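PrimPol AEP domain (PP-N190) (Cyanophage S-2L, PDB 6ZP9) is the archaeo-eukaryotic primase domain of a phage primase-polymerase, which probably makes primers and copies the phage's 2-aminoadenine-containing DNA. Local coordinates at residues 123-128 with 149-154; 144-149 with 154-159. All blocks are in the same frame, centred on the assembly; numbering follows the deposited sequence.

Contact 1: residues 123-128 with 149-154; sequences IHHYWV and AGFDTT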
loop_
_atom_site.group_PDB
_atom_site.type_symbol
_atom_site.label_atom_id
_atom_site.label_comp_id
_atom_site.label_asym_id
_atom_site.label_seq_id
_atom_site.Cartn_x
_atom_site.Cartn_y
_atom_site.Cartn_z
ATOM N N ILE A 123 -1.113 -10.660 1.954
ATOM C CA ILE A 123 -1.568 -10.035 0.719
ATOM C C ILE A 123 -2.053 -8.631 1.051
ATOM O O ILE A 123 -2.670 -8.405 2.107
ATOM C CB ILE A 123 -2.693 -10.874 0.080
ATOM C CG1 ILE A 123 -2.218 -12.306 -0.216
ATOM C CG2 ILE A 123 -3.299 -10.166 -1.153
ATOM C CD1 ILE A 123 -1.080 -12.418 -1.233
ATOM N N HIS A 124 -1.782 -7.676 0.167
ATOM C CA HIS A 124 -2.298 -6.320 0.302
ATOM C C HIS A 124 -3.445 -6.108 -0.681
ATOM O O HIS A 124 -3.334 -6.467 -1.859
ATOM C CB HIS A 124 -1.189 -5.295 0.065
ATOM C CG HIS A 124 -0.166 -5.256 1.161
ATOM N ND1 HIS A 124 0.868 -4.345 1.189
ATOM C CD2 HIS A 124 -0.022 -6.022 2.267
ATOM C CE1 HIS A 124 1.600 -4.545 2.270
ATOM N NE2 HIS A 124 1.081 -5.557 2.942
ATOM N N HIS A 125 -4.548 -5.543 -0.191
ATOM C CA HIS A 125 -5.745 -5.302 -0.987
ATOM C C HIS A 125 -5.971 -3.804 -1.111
ATOM O O HIS A 125 -5.908 -3.087 -0.112
ATOM C CB HIS A 125 -6.975 -5.951 -0.343
ATOM C CG HIS A 125 -6.730 -7.340 0.145
ATOM N ND1 HIS A 125 -7.002 -8.454 -0.620
ATOM C CD2 HIS A 125 -6.233 -7.799 1.317
ATOM C CE1 HIS A 125 -6.679 -9.540 0.060
ATOM N NE2 HIS A 125 -6.210 -9.171 1.239
ATOM N N TYR A 126 -6.246 -3.337 -2.324
ATOM C CA TYR A 126 -6.493 -1.926 -2.587
ATOM C C TYR A 126 -7.829 -1.706 -3.294
ATOM O O TYR A 126 -8.177 -2.430 -4.231
ATOM C CB TYR A 126 -5.407 -1.333 -3.460
ATOM C CG TYR A 126 -4.048 -1.157 -2.836
ATOM C CD1 TYR A 126 -3.148 -2.217 -2.773
ATOM C CD2 TYR A 126 -3.641 0.085 -2.373
ATOM C CE1 TYR A 126 -1.888 -2.044 -2.254
ATOM C CE2 TYR A 126 -2.390 0.266 -1.844
ATOM C CZ TYR A 126 -1.515 -0.794 -1.792
ATOM O OH TYR A 126 -0.256 -0.605 -1.275
ATOM N N TRP A 127 -8.548 -0.671 -2.875
ATOM C CA TRP A 127 -9.751 -0.208 -3.557
ATOM C C TRP A 127 -9.516 1.254 -3.933
ATOM O O TRP A 127 -9.415 2.118 -3.053
ATOM C CB TRP A 127 -10.989 -0.369 -2.672
ATOM C CG TRP A 127 -11.388 -1.799 -2.366
ATOM C CD1 TRP A 127 -12.383 -2.529 -2.972
ATOM C CD2 TRP A 127 -10.831 -2.648 -1.357
ATOM N NE1 TRP A 127 -12.461 -3.783 -2.407
ATOM C CE2 TRP A 127 -11.527 -3.881 -1.413
ATOM C CE3 TRP A 127 -9.807 -2.494 -0.416
ATOM C CZ2 TRP A 127 -11.224 -4.951 -0.568
ATOM C CZ3 TRP A 127 -9.508 -3.567 0.427
ATOM C CH2 TRP A 127 -10.219 -4.776 0.343
ATOM N N VAL A 128 -9.412 1.531 -5.238
ATOM C CA VAL A 128 -9.022 2.848 -5.734
ATOM C C VAL A 128 -10.267 3.635 -6.113
ATOM O O VAL A 128 -11.178 3.100 -6.755
ATOM C CB VAL A 128 -8.071 2.716 -6.937
ATOM C CG1 VAL A 128 -7.655 4.095 -7.430
ATOM C CG2 VAL A 128 -6.856 1.884 -6.545
ATOM N N ALA A 149 -13.497 -6.293 7.617
ATOM C CA ALA A 149 -12.659 -7.401 7.187
ATOM C C ALA A 149 -11.913 -8.059 8.340
ATOM O O ALA A 149 -11.483 -9.213 8.202
ATOM C CB ALA A 149 -11.654 -6.924 6.128
ATOM N N GLY A 150 -11.769 -7.373 9.471
ATOM C CA GLY A 150 -10.830 -7.828 10.481
ATOM C C GLY A 150 -9.382 -7.705 10.038
ATOM O O GLY A 150 -8.556 -8.575 10.360
ATOM N N PHE A 151 -9.055 -6.642 9.309
ATOM C CA PHE A 151 -7.684 -6.388 8.916
ATOM C C PHE A 151 -6.828 -6.007 10.129
ATOM O O PHE A 151 -7.322 -5.687 11.215
ATOM C CB PHE A 151 -7.638 -5.258 7.890
ATOM C CG PHE A 151 -8.036 -5.667 6.500
ATOM C CD1 PHE A 151 -7.821 -6.963 6.048
ATOM C CD2 PHE A 151 -8.609 -4.744 5.634
ATOM C CE1 PHE A 151 -8.169 -7.339 4.759
ATOM C CE2 PHE A 151 -8.973 -5.109 4.342
ATOM C CZ PHE A 151 -8.745 -6.406 3.899
ATOM N N ASP A 152 -5.517 -6.033 9.916
ATOM C CA ASP A 152 -4.541 -5.398 10.799
ATOM C C ASP A 152 -4.914 -3.937 11.060
ATOM O O ASP A 152 -4.946 -3.121 10.136
ATOM C CB ASP A 152 -3.168 -5.508 10.124
ATOM C CG ASP A 152 -2.039 -4.922 10.938
ATOM O OD1 ASP A 152 -2.277 -4.166 11.907
ATOM O OD2 ASP A 152 -0.881 -5.214 10.570
ATOM N N THR A 153 -5.190 -3.603 12.329
ATOM C CA THR A 153 -5.692 -2.271 12.679
ATOM C C THR A 153 -4.607 -1.203 12.721
ATOM O O THR A 153 -4.929 -0.027 12.923
ATOM C CB THR A 153 -6.410 -2.303 14.034
ATOM O OG1 THR A 153 -5.449 -2.497 15.077
ATOM C CG2 THR A 153 -7.421 -3.427 14.080
ATOM N N THR A 154 -3.340 -1.583 12.537
ATOM C CA THR A 154 -2.245 -0.618 12.515
ATOM C C THR A 154 -2.358 0.346 11.339
ATOM O O THR A 154 -2.025 1.532 11.464
ATOM C CB THR A 154 -0.911 -1.363 12.448
ATOM O OG1 THR A 154 -0.659 -2.010 13.700
ATOM C CG2 THR A 154 0.239 -0.414 12.128
#

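Contact 2: residues 144-149 with 154-159; sequences RLIALA and TNRNPS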
loop_
_atom_site.group_PDB
_atom_site.type_symbol
_atom_site.label_atom_id
_atom_site.label_comp_id
_atom_site.label_asym_id
_atom_site.label_seq_id
_atom_site.Cartn_x
_atom_site.Cartn_y
_atom_site.Cartn_z
ATOM N N ARG A 144 -13.743 1.729 8.748
ATOM C CA ARG A 144 -14.825 0.785 8.502
ATOM C C ARG A 144 -14.335 -0.438 7.745
ATOM O O ARG A 144 -14.791 -1.563 8.006
ATOM C CB ARG A 144 -15.950 1.469 7.736
ATOM C CG ARG A 144 -16.634 2.549 8.540
ATOM C CD ARG A 144 -17.895 2.985 7.833
ATOM N NE ARG A 144 -18.516 4.141 8.466
ATOM C CZ ARG A 144 -19.768 4.528 8.236
ATOM N NH1 ARG A 144 -20.528 3.836 7.391
ATOM N NH2 ARG A 144 -20.257 5.606 8.848
ATOM N N LEU A 145 -13.420 -0.239 6.790
ATOM C CA LEU A 145 -12.855 -1.369 6.060
ATOM C C LEU A 145 -12.119 -2.310 7.008
ATOM O O LEU A 145 -12.290 -3.535 6.952
ATOM C CB LEU A 145 -11.922 -0.855 4.965
ATOM C CG LEU A 145 -11.075 -1.917 4.249
ATOM C CD1 LEU A 145 -11.948 -2.789 3.357
ATOM C CD2 LEU A 145 -9.941 -1.272 3.444
ATOM N N ILE A 146 -11.297 -1.746 7.896
ATOM C CA ILE A 146 -10.562 -2.559 8.863
ATOM C C ILE A 146 -11.523 -3.364 9.730
ATOM O O ILE A 146 -11.304 -4.556 9.977
ATOM C CB ILE A 146 -9.645 -1.667 9.720
ATOM C CG1 ILE A 146 -8.507 -1.096 8.859
ATOM C CG2 ILE A 146 -9.121 -2.447 10.934
ATOM C CD1 ILE A 146 -7.752 0.056 9.499
ATOM N N ALA A 147 -12.605 -2.726 10.195
ATOM C CA ALA A 147 -13.550 -3.385 11.093
ATOM C C ALA A 147 -14.267 -4.537 10.398
ATOM O O ALA A 147 -14.406 -5.632 10.962
ATOM C CB ALA A 147 -14.564 -2.364 11.613
ATOM N N LEU A 148 -14.730 -4.304 9.168
ATOM C CA LEU A 148 -15.549 -5.288 8.475
ATOM C C LEU A 148 -14.731 -6.507 8.070
ATOM O O LEU A 148 -15.214 -7.642 8.151
ATOM C CB LEU A 148 -16.196 -4.649 7.245
ATOM C CG LEU A 148 -16.876 -5.623 6.280
ATOM C CD1 LEU A 148 -18.014 -6.332 6.979
ATOM C CD2 LEU A 148 -17.358 -4.928 5.021
ATOM N N ALA A 149 -13.497 -6.293 7.617
ATOM C CA ALA A 149 -12.659 -7.401 7.187
ATOM C C ALA A 149 -11.913 -8.059 8.340
ATOM O O ALA A 149 -11.483 -9.213 8.202
ATOM C CB ALA A 149 -11.654 -6.924 6.128
ATOM N N THR A 154 -3.340 -1.583 12.537
ATOM C CA THR A 154 -2.245 -0.618 12.515
ATOM C C THR A 154 -2.358 0.346 11.339
ATOM O O THR A 154 -2.025 1.532 11.464
ATOM C CB THR A 154 -0.911 -1.363 12.448
ATOM O OG1 THR A 154 -0.659 -2.010 13.700
ATOM C CG2 THR A 154 0.239 -0.414 12.128
ATOM N N ASN A 155 -2.823 -0.140 10.186
ATOM C CA ASN A 155 -2.772 0.619 8.929
ATOM C C ASN A 155 -3.979 1.553 8.794
ATOM O O ASN A 155 -4.786 1.436 7.872
ATOM C CB ASN A 155 -2.699 -0.342 7.742
ATOM C CG ASN A 155 -1.564 -1.342 7.856
ATOM O OD1 ASN A 155 -0.448 -1.004 8.259
ATOM N ND2 ASN A 155 -1.848 -2.587 7.494
ATOM N N ARG A 156 -4.096 2.470 9.701
ATOM C CA ARG A 156 -5.245 3.324 9.693
ATOM C C ARG A 156 -5.030 4.826 9.515
ATOM O O ARG A 156 -5.983 5.528 9.420
ATOM C CB ARG A 156 -5.997 3.105 11.019
ATOM C CG ARG A 156 -5.270 3.590 12.224
ATOM C CD ARG A 156 -5.953 3.168 13.525
ATOM N NE ARG A 156 -7.411 3.202 13.388
ATOM C CZ ARG A 156 -8.273 2.176 13.301
ATOM N NH1 ARG A 156 -9.568 2.443 13.207
ATOM N NH2 ARG A 156 -7.880 0.930 13.339
ATOM N N ASN A 157 -3.796 5.289 9.517
ATOM C CA ASN A 157 -3.497 6.717 9.494
ATOM C C ASN A 157 -3.212 7.194 8.072
ATOM O O ASN A 157 -2.749 6.420 7.229
ATOM C CB ASN A 157 -2.290 7.023 10.376
ATOM C CG ASN A 157 -1.077 6.236 9.973
ATOM O OD1 ASN A 157 -1.124 5.006 9.902
ATOM N ND2 ASN A 157 0.026 6.935 9.694
ATOM N N PRO A 158 -3.469 8.466 7.759
ATOM C CA PRO A 158 -3.390 8.891 6.349
ATOM C C PRO A 158 -1.986 8.870 5.758
ATOM O O PRO A 158 -1.870 8.781 4.532
ATOM C CB PRO A 158 -3.979 10.312 6.363
ATOM C CG PRO A 158 -3.956 10.737 7.797
ATOM C CD PRO A 158 -4.064 9.499 8.626
ATOM N N SER A 159 -0.918 8.928 6.557
ATOM C CA SER A 159 0.426 8.816 6.002
ATOM C C SER A 159 0.973 7.391 6.055
ATOM O O SER A 159 2.191 7.198 5.932
ATOM C CB SER A 159 1.382 9.777 6.710
ATOM O OG SER A 159 1.549 9.434 8.071
#

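Contact 1: residues 123-128 with 149-154
His125, Trp127 and Phe151 all carry CG anti to the carbonyl carbon and beside the backbone N, with chi1 of -77° for Phe151, on whose ring the contact turns. The two strand side chains leave the same face of strand 123-129 and meet the Phe151 ring in the loop that follows helix 135-149. The far end of that ring does the touching. Phe151 CZ lies 3.9 Å from His125 CD2 and 4.2 Å from Trp127 CH2. Trp127 and Phe151 approach from opposite directions and meet edge to edge, each atom near the plane of the other ring. The His125 and Phe151 planes lie 14° from parallel but are strongly offset, with centroids 5.7 Å apart and little overlap. Ala149 CB sits over the centre of one Phe151 face, 3.5 Å above its plane. Trp92 adds an edge-to-face partner to Phe151 and also meets His125. Gly150, the first residue beyond the helix, has positive phi and leads into Phe151. The contact thus joins the helix exit to the sheet of strand 123-129. No hydrogen bond crosses it. His125 ND1 is hydrogen-bonded to Gln115 NE2, and Trp127 NE1 to Pro110 O. Carbon atoms alone meet here: CD2 of His125 and CH2 of Trp127 against the Phe151 ring. The buried contact rests on dispersion and the hydrophobic effect.

Contact 2: residues 144-149 with 154-159
Ile146 of helix 135-149 reaches the returning loop at Asn155 and Arg156, where Asn155 is the centre of an inverse gamma turn. Its CD1 methyl makes the contact. Ile146 CD1 lies 3.7 Å from Asn155 O and 3.8 Å from Arg156 CB. Ile146 CD1 also rests over one face of the Arg156 guanidinium, 3.9 Å from Arg156 NH2. The two side chains cross at about a right angle. In Ile146, CG1 stands beside the backbone N and chi2 is extended (166°), which carries CD1 out to the loop. No hydrogen bond joins the two segments.

The shape of Arg156 explains how its guanidinium comes to the methyl. Its CG stands between the backbone N and the carbonyl carbon, with chi1 68°, and the chain bends at chi3, -37°. That bend folds the guanidinium back toward the helix. NH2 is then tied to Thr153 O, just before the segment, and the side chain also touches Ala143, about one helical turn before Ile146. Arg156 is exposed; Ile146 and Asn155 are buried.

The next shell fixes the turn. Asn155 O accepts from Gln142 NE2 of the same helix, so the carbonyl that meets the methyl has a polar partner as well. Asn155 ND2 binds Glu91 OE2, tying the loop to the chain just after strand 85-90. Further along, Asn157 ND2 and Ser159 OG both bind Asp79 OD1. Within the turn itself, Arg156 N gives a weak hydrogen bond to Thr154 O at 2.9 Å.

In the fold
Both contacts involve the loop between helix 135-149 and strand 161-163; contact 1 joins it to strand 123-129, contact 2 to the helix. Their centres are about 7 Å apart. Contact 1 is aromatic and wholly buried, and it fixes the start of the loop to the sheet. Contact 2 folds the later loop back on the helix and reaches the surface at its exposed Arg156. There the apolar touch is mixed with a carbonyl and a charged group. Leu145 and Ile146 connect the two. Leu145 packs on Trp127 and Phe151, while Ile146 O probably accepts a hydrogen bond from Phe151 N, 3.1 Å away. Ile146 also packs on Thr153.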